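Sts-2 protein (Mus musculus, PDB 3D4I) has an acid-dependent phosphatase activity in this histidine-phosphatase (PGM) domain, and probably opposes CBL-mediated down-regulation of activated receptor tyrosine kinases. Local coordinates at residues E80-D84 / S85-V89; K105-L108 / E109-L113; G124-E127 / W128-W131; I199-H202 / S203-D207. One frame throughout, in Å; residues are numbered along the deposited sequence.

Contacts 1 and 2 are helix ends on the outer layer of the domain, contacts 3 and 4 its buried inner part. The first two end helices 69-85 and 98-111 and touch each other, Leu111 packing against Leu82 and Leu83; both combine helix-end backbone bonds with leucine packing and a bridging water. Contact 4 lies nearest the centre of the chain, about 7 Å from it, against about 18 Å for contact 1. It touches contact 3 through Ser201 with Ile125 and Ser204 with Glu127. There the chemistry shifts to hydroxyls, a carboxylate, aromatic rings and a histidine. Contacts 1 and 3 fall on opposite sides of the chain's centre.

Contact 1. Residues E80-D84 / S85-V89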
ATOM      1  N   GLU A  80      -0.796   2.464  12.289  1.00 16.46           N
ATOM      2  CA  GLU A  80      -1.682   1.423  12.820  1.00 17.36           C
ATOM      3  C   GLU A  80      -0.934   0.364  13.641  1.00 17.40           C
ATOM      4  O   GLU A  80      -1.405  -0.033  14.730  1.00 16.93           O
ATOM      5  CB  GLU A  80      -2.483   0.779  11.688  1.00 17.13           C
ATOM      6  CG  GLU A  80      -3.475  -0.297  12.181  1.00 19.14           C
ATOM      7  CD  GLU A  80      -4.049  -1.075  11.015  1.00 22.68           C
ATOM      8  OE1 GLU A  80      -3.276  -1.456  10.117  1.00 23.64           O
ATOM      9  OE2 GLU A  80      -5.264  -1.291  10.997  1.00 22.22           O
ATOM     10  N   ALA A  81       0.230  -0.074  13.157  1.00 17.89           N
ATOM     11  CA  ALA A  81       1.066  -1.016  13.924  1.00 18.45           C
ATOM     12  C   ALA A  81       1.548  -0.378  15.230  1.00 18.86           C
ATOM     13  O   ALA A  81       1.538  -1.021  16.288  1.00 18.80           O
ATOM     14  CB  ALA A  81       2.257  -1.510  13.095  1.00 18.51           C
ATOM     15  N   LEU A  82       1.963   0.890  15.160  1.00 18.71           N
ATOM     16  CA  LEU A  82       2.325   1.623  16.367  1.00 18.36           C
ATOM     17  C   LEU A  82       1.184   1.666  17.364  1.00 19.22           C
ATOM     18  O   LEU A  82       1.410   1.416  18.554  1.00 19.36           O
ATOM     19  CB  LEU A  82       2.828   3.039  16.052  1.00 17.70           C
ATOM     20  CG  LEU A  82       4.264   3.056  15.519  1.00 18.38           C
ATOM     21  CD1 LEU A  82       4.572   4.369  14.790  1.00 20.19           C
ATOM     22  CD2 LEU A  82       5.307   2.768  16.677  1.00 18.74           C
ATOM     23  N   LEU A  83      -0.026   1.974  16.901  1.00 19.83           N
ATOM     24  CA  LEU A  83      -1.210   1.879  17.781  1.00 21.04           C
ATOM     25  C   LEU A  83      -1.337   0.489  18.419  1.00 21.87           C
ATOM     26  O   LEU A  83      -1.490   0.378  19.647  1.00 21.48           O
ATOM     27  CB  LEU A  83      -2.525   2.268  17.061  1.00 20.63           C
ATOM     28  CG  LEU A  83      -3.762   2.383  17.968  1.00 20.84           C
ATOM     29  CD1 LEU A  83      -3.548   3.482  19.024  1.00 21.84           C
ATOM     30  CD2 LEU A  83      -5.037   2.647  17.169  1.00 21.10           C
ATOM     31  N   ASP A  84      -1.270  -0.552  17.584  1.00 21.97           N
ATOM     32  CA  ASP A  84      -1.402  -1.945  18.030  1.00 22.85           C
ATOM     33  C   ASP A  84      -0.361  -2.323  19.094  1.00 23.14           C
ATOM     34  O   ASP A  84      -0.644  -3.080  20.038  1.00 22.97           O
ATOM     35  CB  ASP A  84      -1.291  -2.891  16.823  1.00 23.39           C
ATOM     36  CG  ASP A  84      -2.519  -2.835  15.895  1.00 24.82           C
ATOM     37  OD1 ASP A  84      -3.536  -2.173  16.223  1.00 22.69           O
ATOM     38  OD2 ASP A  84      -2.446  -3.458  14.812  1.00 24.96           O
ATOM     39  N   SER A  85       0.842  -1.774  18.956  1.00 22.88           N
ATOM     40  CA  SER A  85       1.942  -2.087  19.869  1.00 22.98           C
ATOM     41  C   SER A  85       1.769  -1.550  21.302  1.00 23.22           C
ATOM     42  O   SER A  85       2.475  -1.988  22.217  1.00 23.79           O
ATOM     43  CB  SER A  85       3.258  -1.582  19.298  1.00 22.92           C
ATOM     44  OG  SER A  85       3.376  -0.187  19.515  1.00 21.77           O
ATOM     45  N   GLY A  86       0.874  -0.591  21.484  1.00 22.69           N
ATOM     46  CA  GLY A  86       0.627  -0.006  22.793  1.00 23.84           C
ATOM     47  C   GLY A  86       1.650   1.012  23.290  1.00 23.99           C
ATOM     48  O   GLY A  86       1.505   1.544  24.388  1.00 24.64           O
ATOM     49  N   VAL A  87       2.690   1.288  22.510  1.00 23.36           N
ATOM     50  CA  VAL A  87       3.706   2.250  22.942  1.00 23.27           C
ATOM     51  C   VAL A  87       3.136   3.672  23.084  1.00 23.22           C
ATOM     52  O   VAL A  87       2.179   4.051  22.402  1.00 23.38           O
ATOM     53  CB  VAL A  87       4.986   2.249  22.033  1.00 23.22           C
ATOM     54  CG1 VAL A  87       5.562   0.862  21.952  1.00 24.82           C
ATOM     55  CG2 VAL A  87       4.699   2.832  20.628  1.00 22.60           C
ATOM     56  N   ARG A  88       3.751   4.450  23.975  1.00 23.05           N
ATOM     57  CA  ARG A  88       3.370   5.839  24.215  1.00 22.83           C
ATOM     58  C   ARG A  88       4.194   6.777  23.340  1.00 22.55           C
ATOM     59  O   ARG A  88       5.383   6.927  23.567  1.00 21.88           O
ATOM     60  CB  ARG A  88       3.600   6.174  25.712  1.00 22.31           C
ATOM     61  CG  ARG A  88       3.018   7.508  26.139  1.00 23.32           C
ATOM     62  CD  ARG A  88       2.988   7.723  27.696  1.00 24.72           C
ATOM     63  NE  ARG A  88       2.718   9.136  27.942  1.00 27.49           N
ATOM     64  CZ  ARG A  88       3.596  10.014  28.403  1.00 28.77           C
ATOM     65  NH1 ARG A  88       4.826   9.625  28.730  1.00 31.87           N
ATOM     66  NH2 ARG A  88       3.236  11.285  28.548  1.00 28.94           N
ATOM     67  N   VAL A  89       3.561   7.405  22.343  1.00 22.03           N
ATOM     68  CA  VAL A  89       4.214   8.411  21.515  1.00 21.84           C
ATOM     69  C   VAL A  89       3.892   9.787  22.094  1.00 21.84           C
ATOM     70  O   VAL A  89       2.713  10.119  22.265  1.00 21.89           O
ATOM     71  CB  VAL A  89       3.722   8.342  20.034  1.00 22.21           C
ATOM     72  CG1 VAL A  89       4.314   9.475  19.204  1.00 22.81           C
ATOM     73  CG2 VAL A  89       4.040   6.983  19.430  1.00 21.93           C
TER
HETATM   74  O   HOH W   1       0.367   2.961  20.890  1.00 24.33           O
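Ser85 and Gly86 close the last turn of helix 69-85 against Ala81, Leu82 and Leu83, a local helix-end contact from which the chain turns toward strand 89-94. The evidence is a set of backbone bonds. Ser85 N reaches back to Ala81 O at 2.9 Å, and Gly86 N to Leu83 O at 3.1 Å, the latter from well above the carbonyl plane. Gly86 is the first residue to leave helical angles, with phi at 78°.

The Ser85 hydroxyl folds back on the helix: OG stands between its own N and carbonyl carbon (chi1 79°) and donates to Leu82 O at 2.7 Å. The same OG weakly accepts Val87 N in a long but straight bond of 3.4 Å. A water bridges the turn, 3.0 Å from Leu82 O and 2.6 Å from Val87 O. Beside these polar links, Leu82 CD2 meets Val87 CG2 at 4.0 Å, and Leu82 also packs on Ile107 and Leu111 of helix 98-111. At the subunit interface Asp84 OD1 forms a salt bridge with Arg49 of the second subunit.

With an alanine in place of Ser85, Leu82 O would probably lose its shortest bond, and Val87 N its weak acceptor. The chemistry thus implies that Leu82 O, which receives just a weak backbone bond from Ser85 N, is satisfied mainly by a side-chain hydroxyl and a water.

Contact 2. Residues K105-L108 / E109-L113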
ATOM      1  N   LYS A 105       1.963  13.053   9.410  1.00 17.17           N
ATOM      2  CA  LYS A 105       0.512  13.213   9.561  1.00 18.50           C
ATOM      3  C   LYS A 105      -0.207  11.861   9.512  1.00 17.90           C
ATOM      4  O   LYS A 105      -1.047  11.575  10.349  1.00 18.16           O
ATOM      5  CB  LYS A 105      -0.041  14.167   8.480  1.00 19.22           C
ATOM      6  CG  LYS A 105      -1.596  14.321   8.453  1.00 21.62           C
ATOM      7  CD  LYS A 105      -2.039  15.137   7.201  1.00 22.45           C
ATOM      8  CE  LYS A 105      -3.505  15.546   7.207  1.00 24.99           C
ATOM      9  NZ  LYS A 105      -3.837  16.180   5.885  1.00 30.69           N
ATOM     10  N   HIS A 106       0.126  11.022   8.530  1.00 17.22           N
ATOM     11  CA  HIS A 106      -0.587   9.738   8.363  1.00 18.45           C
ATOM     12  C   HIS A 106      -0.339   8.777   9.538  1.00 17.99           C
ATOM     13  O   HIS A 106      -1.260   8.125  10.032  1.00 18.92           O
ATOM     14  CB  HIS A 106      -0.220   9.106   7.008  1.00 18.40           C
ATOM     15  CG  HIS A 106      -0.783   9.845   5.835  1.00 19.73           C
ATOM     16  ND1 HIS A 106      -2.136  10.061   5.666  1.00 21.15           N
ATOM     17  CD2 HIS A 106      -0.174  10.411   4.762  1.00 20.03           C
ATOM     18  CE1 HIS A 106      -2.333  10.738   4.547  1.00 22.36           C
ATOM     19  NE2 HIS A 106      -1.157  10.971   3.986  1.00 22.70           N
ATOM     20  N   ILE A 107       0.897   8.728  10.018  1.00 17.44           N
ATOM     21  CA  ILE A 107       1.198   7.967  11.237  1.00 17.25           C
ATOM     22  C   ILE A 107       0.347   8.458  12.429  1.00 17.99           C
ATOM     23  O   ILE A 107      -0.294   7.650  13.104  1.00 18.03           O
ATOM     24  CB  ILE A 107       2.712   8.027  11.582  1.00 16.86           C
ATOM     25  CG1 ILE A 107       3.541   7.282  10.530  1.00 17.93           C
ATOM     26  CG2 ILE A 107       2.994   7.469  12.981  1.00 15.80           C
ATOM     27  CD1 ILE A 107       5.044   7.507  10.676  1.00 17.11           C
ATOM     28  N   LEU A 108       0.346   9.771  12.676  1.00 18.13           N
ATOM     29  CA  LEU A 108      -0.432  10.356  13.769  1.00 19.76           C
ATOM     30  C   LEU A 108      -1.940  10.112  13.664  1.00 21.09           C
ATOM     31  O   LEU A 108      -2.603   9.906  14.680  1.00 20.72           O
ATOM     32  CB  LEU A 108      -0.165  11.855  13.878  1.00 20.68           C
ATOM     33  CG  LEU A 108       1.135  12.306  14.566  1.00 21.55           C
ATOM     34  CD1 LEU A 108       1.399  13.742  14.167  1.00 24.41           C
ATOM     35  CD2 LEU A 108       1.024  12.183  16.095  1.00 23.86           C
ATOM     36  N   GLU A 109      -2.483  10.164  12.446  1.00 22.26           N
ATOM     37  CA  GLU A 109      -3.904   9.909  12.221  1.00 23.36           C
ATOM     38  C   GLU A 109      -4.267   8.482  12.625  1.00 23.23           C
ATOM     39  O   GLU A 109      -5.269   8.256  13.327  1.00 22.45           O
ATOM     40  CB  GLU A 109      -4.303  10.243  10.784  1.00 24.35           C
ATOM     41  CG  GLU A 109      -4.598  11.723  10.585  1.00 26.15           C
ATOM     42  CD  GLU A 109      -4.752  12.124   9.114  1.00 27.49           C
ATOM     43  OE1 GLU A 109      -4.810  11.238   8.224  1.00 33.77           O
ATOM     44  OE2 GLU A 109      -4.809  13.340   8.852  1.00 34.46           O
ATOM     45  N   GLU A 110      -3.408   7.530  12.276  1.00 22.24           N
ATOM     46  CA  GLU A 110      -3.641   6.130  12.639  1.00 23.09           C
ATOM     47  C   GLU A 110      -3.369   5.835  14.105  1.00 23.48           C
ATOM     48  O   GLU A 110      -3.935   4.891  14.663  1.00 23.31           O
ATOM     49  CB  GLU A 110      -2.820   5.192  11.769  1.00 23.43           C
ATOM     50  CG  GLU A 110      -3.269   5.127  10.313  1.00 24.41           C
ATOM     51  CD  GLU A 110      -4.666   4.588  10.135  1.00 28.04           C
ATOM     52  OE1 GLU A 110      -5.088   3.671  10.898  1.00 28.91           O
ATOM     53  OE2 GLU A 110      -5.349   5.112   9.234  1.00 28.68           O
ATOM     54  N   LEU A 111      -2.500   6.637  14.720  1.00 22.86           N
ATOM     55  CA  LEU A 111      -2.299   6.584  16.175  1.00 23.99           C
ATOM     56  C   LEU A 111      -3.438   7.242  16.961  1.00 23.82           C
ATOM     57  O   LEU A 111      -3.494   7.111  18.177  1.00 23.77           O
ATOM     58  CB  LEU A 111      -1.013   7.325  16.547  1.00 23.73           C
ATOM     59  CG  LEU A 111       0.278   6.747  17.140  1.00 26.73           C
ATOM     60  CD1 LEU A 111       0.169   5.345  17.798  1.00 24.79           C
ATOM     61  CD2 LEU A 111       1.444   6.848  16.218  1.00 24.13           C
ATOM     62  N   LYS A 112      -4.293   8.000  16.277  1.00 23.86           N
ATOM     63  CA  LYS A 112      -5.359   8.808  16.886  1.00 25.15           C
ATOM     64  C   LYS A 112      -4.831   9.979  17.726  1.00 24.93           C
ATOM     65  O   LYS A 112      -5.498  10.460  18.664  1.00 24.53           O
ATOM     66  CB  LYS A 112      -6.341   7.945  17.695  1.00 25.14           C
ATOM     67  CG  LYS A 112      -7.070   6.913  16.862  1.00 26.35           C
ATOM     68  CD  LYS A 112      -7.988   6.029  17.715  1.00 28.36           C
ATOM     69  CE  LYS A 112      -8.291   4.692  17.014  1.00 32.48           C
ATOM     70  NZ  LYS A 112      -8.399   4.832  15.538  1.00 34.23           N
ATOM     71  N   LEU A 113      -3.664  10.469  17.333  1.00 23.94           N
ATOM     72  CA  LEU A 113      -2.971  11.520  18.056  1.00 24.21           C
ATOM     73  C   LEU A 113      -2.810  12.801  17.250  1.00 24.46           C
ATOM     74  O   LEU A 113      -2.124  13.719  17.687  1.00 24.37           O
ATOM     75  CB  LEU A 113      -1.595  10.999  18.512  1.00 23.84           C
ATOM     76  CG  LEU A 113      -1.618   9.841  19.510  1.00 24.29           C
ATOM     77  CD1 LEU A 113      -0.176   9.383  19.755  1.00 24.44           C
ATOM     78  CD2 LEU A 113      -2.278  10.264  20.819  1.00 25.17           C
TER
HETATM   79  O   HOH W   2      -4.183   8.936   7.533  1.00 39.65           O
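Lys105 carries CG opposite its backbone N (chi1 175°) and runs out extended, while Glu109, one turn later, has CG opposite its carbonyl carbon (chi1 -83°) and is likewise stretched. These torsions lay the carboxylate across the lysine methylenes: Glu109 OE2 comes within 3.0 Å of Lys105 CE. The ammonium itself is farther off, NZ to OE2 being 4.2 Å, so the opposite charges are near each other without forming a salt bridge; Lys105 also makes a cation-pi contact with Phe151.

The other carboxylate oxygen serves a water. That water donates to Glu109 OE1 in a short bond and lies in the plane of the His106 ring, 3.0 Å from ND1. Ring and carboxylate are almost perpendicular, their planes 87° apart, and the water spans the gap between them.

On the inner face, Ile107 and Leu111 lie side by side, CG2 to CD2 3.6 Å, and Leu111 packs further on Val89. Leu108 and Leu113 cross at about a right angle, with Leu108 CD2 3.8 Å from Leu113 CB.

The backbone keeps its helical bonds up to Leu111 N on Ile107 O. Lys112 then takes a positive phi, Leu113 N returns to Leu108 O at 2.9 Å, and Lys112 N reaches Glu109 O at 3.1 Å. This pair of bonds is a Schellman motif, which ends helix 98-111 in the beta-alpha-beta unit of strand 89-94, this helix and strand 119-121.

Contact 3. Residues G124-E127 / W128-W131; sequences GIFE and WMKW
Glu127 and Trp128 make the hydrogen bond of this turn: Trp128 N donates to Glu127 OE1 at 3.0 Å, meeting the oxygen's anti lone pair at a bent N-H...O angle of 138°. The glutamate curls back to this place because its chain bends at chi2 (65°). OE1 also bonds the Ser204 hydroxyl, so one carboxylate oxygen holds two partners. A backbone bond from Trp131 N to Trp128 O, 2.9 Å, closes the short 3-10 turn.

Aromatic contacts form the second group. Met129 SD lies 3.8 Å from Phe126 CE2 at the edge of the ring, 5.0 Å from its centroid, a Met-aromatic contact in which the side chains cross at about a right angle. Glu127 OE1 stands at the edge of the Trp131 indole, 3.4 Å from CE3, with carboxylate and ring planes 72° apart. Trp128 CE3 sits over one face of Trp131, near its rim, and Trp131 CZ3 lies in plane at the edge of Trp128, while Lys130 CB covers a face of Trp128.

Replacing Glu127 by an alanine would probably leave Trp128 N and the Ser204 hydroxyl without their common acceptor, and the Trp131 ring without the carboxylate beside its edge.

The turn lies in the loop between strand 119-121 and helix 143-148. Helix 172-187 backs it, Tyr175 stacking on Trp128 and Arg178 bonding the carbonyls of Gly124, Phe126 and Glu127, while Ile125 O reaches Ser201 at the end of strand 196-201.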
ATOM      1  N   GLY A 124      16.673  21.094  10.649  1.00 19.53           N
ATOM      2  CA  GLY A 124      17.939  20.467  11.031  1.00 18.78           C
ATOM      3  C   GLY A 124      17.993  18.961  10.766  1.00 19.29           C
ATOM      4  O   GLY A 124      19.078  18.370  10.788  1.00 17.62           O
ATOM      5  N   ILE A 125      16.843  18.350  10.484  1.00 18.70           N
ATOM      6  CA  ILE A 125      16.814  16.931  10.078  1.00 19.49           C
ATOM      7  C   ILE A 125      16.392  16.750   8.615  1.00 19.75           C
ATOM      8  O   ILE A 125      16.010  15.657   8.210  1.00 17.98           O
ATOM      9  CB  ILE A 125      15.945  16.021  11.047  1.00 19.59           C
ATOM     10  CG1 ILE A 125      14.452  16.408  11.000  1.00 20.39           C
ATOM     11  CG2 ILE A 125      16.553  16.054  12.471  1.00 20.95           C
ATOM     12  CD1 ILE A 125      13.495  15.596  11.961  1.00 19.17           C
ATOM     13  N   PHE A 126      16.473  17.835   7.827  1.00 19.43           N
ATOM     14  CA  PHE A 126      16.301  17.740   6.385  1.00 19.14           C
ATOM     15  C   PHE A 126      17.425  16.897   5.771  1.00 19.30           C
ATOM     16  O   PHE A 126      18.450  16.635   6.419  1.00 18.79           O
ATOM     17  CB  PHE A 126      16.264  19.135   5.760  1.00 19.68           C
ATOM     18  CG  PHE A 126      15.966  19.137   4.281  1.00 18.97           C
ATOM     19  CD1 PHE A 126      14.732  18.705   3.800  1.00 20.51           C
ATOM     20  CD2 PHE A 126      16.910  19.596   3.383  1.00 19.80           C
ATOM     21  CE1 PHE A 126      14.456  18.707   2.437  1.00 20.64           C
ATOM     22  CE2 PHE A 126      16.651  19.613   2.020  1.00 19.21           C
ATOM     23  CZ  PHE A 126      15.405  19.179   1.546  1.00 19.95           C
ATOM     24  N   GLU A 127      17.226  16.460   4.529  1.00 18.73           N
ATOM     25  CA  GLU A 127      18.237  15.720   3.782  1.00 19.82           C
ATOM     26  C   GLU A 127      19.542  16.510   3.658  1.00 20.21           C
ATOM     27  O   GLU A 127      19.532  17.742   3.690  1.00 20.59           O
ATOM     28  CB  GLU A 127      17.659  15.390   2.380  1.00 20.11           C
ATOM     29  CG  GLU A 127      18.547  14.564   1.457  1.00 20.57           C
ATOM     30  CD  GLU A 127      18.791  13.171   1.995  1.00 19.73           C
ATOM     31  OE1 GLU A 127      19.729  13.016   2.786  1.00 19.81           O
ATOM     32  OE2 GLU A 127      18.037  12.233   1.627  1.00 22.01           O
ATOM     33  N   TRP A 128      20.669  15.812   3.539  1.00 20.52           N
ATOM     34  CA  TRP A 128      21.943  16.447   3.186  1.00 20.63           C
ATOM     35  C   TRP A 128      21.767  17.232   1.890  1.00 21.13           C
ATOM     36  O   TRP A 128      21.295  16.670   0.904  1.00 20.08           O
ATOM     37  CB  TRP A 128      23.022  15.368   3.009  1.00 20.49           C
ATOM     38  CG  TRP A 128      24.449  15.865   2.705  1.00 19.43           C
ATOM     39  CD1 TRP A 128      24.955  17.115   2.898  1.00 20.93           C
ATOM     40  CD2 TRP A 128      25.536  15.062   2.241  1.00 20.74           C
ATOM     41  NE1 TRP A 128      26.287  17.153   2.542  1.00 19.37           N
ATOM     42  CE2 TRP A 128      26.670  15.900   2.145  1.00 21.29           C
ATOM     43  CE3 TRP A 128      25.661  13.709   1.880  1.00 21.20           C
ATOM     44  CZ2 TRP A 128      27.909  15.438   1.672  1.00 22.13           C
ATOM     45  CZ3 TRP A 128      26.915  13.248   1.423  1.00 21.48           C
ATOM     46  CH2 TRP A 128      28.007  14.106   1.330  1.00 20.97           C
ATOM     47  N   MET A 129      22.155  18.519   1.891  1.00 21.59           N
ATOM     48  CA  MET A 129      21.893  19.430   0.748  1.00 22.56           C
ATOM     49  C   MET A 129      22.578  19.003  -0.534  1.00 23.20           C
ATOM     50  O   MET A 129      22.128  19.340  -1.623  1.00 23.89           O
ATOM     51  CB  MET A 129      22.286  20.882   1.092  1.00 23.07           C
ATOM     52  CG  MET A 129      21.468  21.488   2.238  1.00 23.62           C
ATOM     53  SD  MET A 129      19.755  21.787   1.745  1.00 26.96           S
ATOM     54  CE  MET A 129      20.030  23.150   0.584  1.00 28.12           C
ATOM     55  N   LYS A 130      23.678  18.271  -0.384  1.00 24.12           N
ATOM     56  CA  LYS A 130      24.380  17.616  -1.480  1.00 24.35           C
ATOM     57  C   LYS A 130      23.432  16.824  -2.380  1.00 24.11           C
ATOM     58  O   LYS A 130      23.671  16.728  -3.580  1.00 23.86           O
ATOM     59  CB  LYS A 130      25.420  16.655  -0.892  1.00 25.00           C
ATOM     60  CG  LYS A 130      26.236  15.830  -1.898  1.00 26.68           C
ATOM     61  CD  LYS A 130      27.295  16.669  -2.567  1.00 30.10           C
ATOM     62  CE  LYS A 130      28.474  16.925  -1.644  1.00 30.80           C
ATOM     63  NZ  LYS A 130      29.500  17.786  -2.322  1.00 33.65           N
ATOM     64  N   TRP A 131      22.376  16.254  -1.792  1.00 22.97           N
ATOM     65  CA  TRP A 131      21.461  15.384  -2.527  1.00 23.45           C
ATOM     66  C   TRP A 131      20.133  16.034  -2.872  1.00 24.27           C
ATOM     67  O   TRP A 131      19.202  15.347  -3.294  1.00 24.90           O
ATOM     68  CB  TRP A 131      21.229  14.073  -1.758  1.00 22.67           C
ATOM     69  CG  TRP A 131      22.489  13.305  -1.593  1.00 21.77           C
ATOM     70  CD1 TRP A 131      23.582  13.318  -2.434  1.00 20.94           C
ATOM     71  CD2 TRP A 131      22.810  12.405  -0.531  1.00 20.86           C
ATOM     72  NE1 TRP A 131      24.552  12.476  -1.955  1.00 21.12           N
ATOM     73  CE2 TRP A 131      24.103  11.902  -0.789  1.00 21.43           C
ATOM     74  CE3 TRP A 131      22.124  11.964   0.616  1.00 21.80           C
ATOM     75  CZ2 TRP A 131      24.726  10.976   0.051  1.00 21.88           C
ATOM     76  CZ3 TRP A 131      22.752  11.039   1.458  1.00 21.18           C
ATOM     77  CH2 TRP A 131      24.041  10.554   1.162  1.00 21.49           C
TER

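Contact 4. Residues I199-H202 / S203-D207; sequences IVSH and SSALD
Ser201 and His202 meet the turn that leads into helix 205-208 where strand 196-201 ends, the strand-loop-helix turn of the histidine phosphatase fold. A histidine at this strand end is consistent with the second conserved histidine of the family. His202 has CG opposite its carbonyl carbon (chi1 -56°), which directs the ring away from the turn to Ser95, whose OG bonds NE2.

Ser203 comes first. Its backbone N lies obliquely to the imidazole, and its hydroxyl bonds Arg16 NE, at the end of strand 11-16. Ser204 follows with OG 3.6 Å from His202 CB; that oxygen is bonded to Glu127 and weakly to Tyr175.

Ala205 carries the central link. Its N donates to His202 O at 3.0 Å, N-H...O angle 137°, arriving from above the carbonyl plane, 58° out of it. The methyl of the same alanine packs 3.2 Å from Ser201 OG, a tight approach to a hydroxyl that also bonds Ile125 O.

Leu206 repeats the turn one residue on, its N reaching Ser203 O at 3.2 Å. Its methyl CD1 comes within 3.8 Å of His202 O, the same carbonyl that Ala205 N holds, and the leucine also packs on Phe266 of the second subunit. Asp207 comes last: OD1 forms a salt bridge with Arg219, and its N continues the turn to Ser204 O, also at 3.2 Å.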
ATOM      1  N   ILE A 199      11.005  10.805  14.818  1.00 14.99           N
ATOM      2  CA  ILE A 199      11.827  11.649  13.986  1.00 15.35           C
ATOM      3  C   ILE A 199      11.541  11.176  12.555  1.00 14.89           C
ATOM      4  O   ILE A 199      12.070  10.163  12.117  1.00 14.95           O
ATOM      5  CB  ILE A 199      13.357  11.492  14.305  1.00 14.85           C
ATOM      6  CG1 ILE A 199      13.684  11.787  15.796  1.00 17.28           C
ATOM      7  CG2 ILE A 199      14.222  12.334  13.356  1.00 17.43           C
ATOM      8  CD1 ILE A 199      13.319  13.159  16.293  1.00 17.78           C
ATOM      9  N   VAL A 200      10.683  11.900  11.843  1.00 14.72           N
ATOM     10  CA  VAL A 200      10.221  11.445  10.532  1.00 14.44           C
ATOM     11  C   VAL A 200      11.016  12.196   9.482  1.00 15.64           C
ATOM     12  O   VAL A 200      10.868  13.418   9.328  1.00 15.81           O
ATOM     13  CB  VAL A 200       8.722  11.722  10.322  1.00 14.68           C
ATOM     14  CG1 VAL A 200       8.272  11.160   8.939  1.00 14.34           C
ATOM     15  CG2 VAL A 200       7.891  11.097  11.471  1.00 14.67           C
ATOM     16  N   SER A 201      11.869  11.470   8.774  1.00 16.04           N
ATOM     17  CA  SER A 201      12.933  12.115   8.005  1.00 16.53           C
ATOM     18  C   SER A 201      13.311  11.239   6.818  1.00 16.71           C
ATOM     19  O   SER A 201      12.452  10.523   6.264  1.00 16.43           O
ATOM     20  CB  SER A 201      14.126  12.405   8.946  1.00 16.18           C
ATOM     21  OG  SER A 201      15.153  13.134   8.290  1.00 19.05           O
ATOM     22  N   HIS A 202      14.587  11.295   6.446  1.00 16.80           N
ATOM     23  CA  HIS A 202      15.146  10.742   5.226  1.00 17.26           C
ATOM     24  C   HIS A 202      15.983   9.527   5.565  1.00 17.06           C
ATOM     25  O   HIS A 202      16.292   9.310   6.730  1.00 17.66           O
ATOM     26  CB  HIS A 202      16.033  11.810   4.563  1.00 16.94           C
ATOM     27  CG  HIS A 202      15.296  13.092   4.297  1.00 18.45           C
ATOM     28  ND1 HIS A 202      14.576  13.310   3.139  1.00 18.74           N
ATOM     29  CD2 HIS A 202      15.100  14.182   5.074  1.00 19.23           C
ATOM     30  CE1 HIS A 202      14.006  14.506   3.199  1.00 19.63           C
ATOM     31  NE2 HIS A 202      14.294  15.047   4.372  1.00 17.81           N
ATOM     32  N   SER A 203      16.346   8.734   4.559  1.00 16.77           N
ATOM     33  CA  SER A 203      17.159   7.533   4.798  1.00 17.06           C
ATOM     34  C   SER A 203      18.446   7.908   5.542  1.00 16.87           C
ATOM     35  O   SER A 203      18.849   7.229   6.472  1.00 16.69           O
ATOM     36  CB  SER A 203      17.493   6.851   3.479  1.00 17.07           C
ATOM     37  OG  SER A 203      16.329   6.240   2.937  1.00 19.48           O
ATOM     38  N   SER A 204      19.065   9.006   5.131  1.00 16.72           N
ATOM     39  CA  SER A 204      20.288   9.497   5.801  1.00 17.93           C
ATOM     40  C   SER A 204      20.168   9.651   7.327  1.00 17.98           C
ATOM     41  O   SER A 204      21.143   9.412   8.071  1.00 17.89           O
ATOM     42  CB  SER A 204      20.687  10.839   5.199  1.00 17.57           C
ATOM     43  OG  SER A 204      19.564  11.674   5.085  1.00 18.89           O
ATOM     44  N   ALA A 205      18.995  10.089   7.782  1.00 17.41           N
ATOM     45  CA  ALA A 205      18.773  10.372   9.189  1.00 17.44           C
ATOM     46  C   ALA A 205      18.837   9.127  10.086  1.00 17.60           C
ATOM     47  O   ALA A 205      19.109   9.253  11.286  1.00 16.82           O
ATOM     48  CB  ALA A 205      17.441  11.111   9.396  1.00 16.59           C
ATOM     49  N   LEU A 206      18.551   7.942   9.539  1.00 17.92           N
ATOM     50  CA  LEU A 206      18.611   6.728  10.361  1.00 18.41           C
ATOM     51  C   LEU A 206      20.028   6.513  10.899  1.00 18.91           C
ATOM     52  O   LEU A 206      20.194   5.906  11.952  1.00 20.59           O
ATOM     53  CB  LEU A 206      18.088   5.474   9.648  1.00 17.94           C
ATOM     54  CG  LEU A 206      16.564   5.234   9.742  1.00 19.64           C
ATOM     55  CD1 LEU A 206      15.834   6.120   8.762  1.00 15.66           C
ATOM     56  CD2 LEU A 206      16.214   3.781   9.481  1.00 19.33           C
ATOM     57  N   ASP A 207      21.019   7.042  10.183  1.00 19.23           N
ATOM     58  CA  ASP A 207      22.412   7.043  10.639  1.00 19.82           C
ATOM     59  C   ASP A 207      22.778   8.350  11.375  1.00 19.39           C
ATOM     60  O   ASP A 207      23.247   8.336  12.526  1.00 18.81           O
ATOM     61  CB  ASP A 207      23.378   6.797   9.465  1.00 19.68           C
ATOM     62  CG  ASP A 207      24.810   6.514   9.932  1.00 22.06           C
ATOM     63  OD1 ASP A 207      25.005   5.520  10.662  1.00 22.58           O
ATOM     64  OD2 ASP A 207      25.747   7.246   9.555  1.00 25.49           O
TER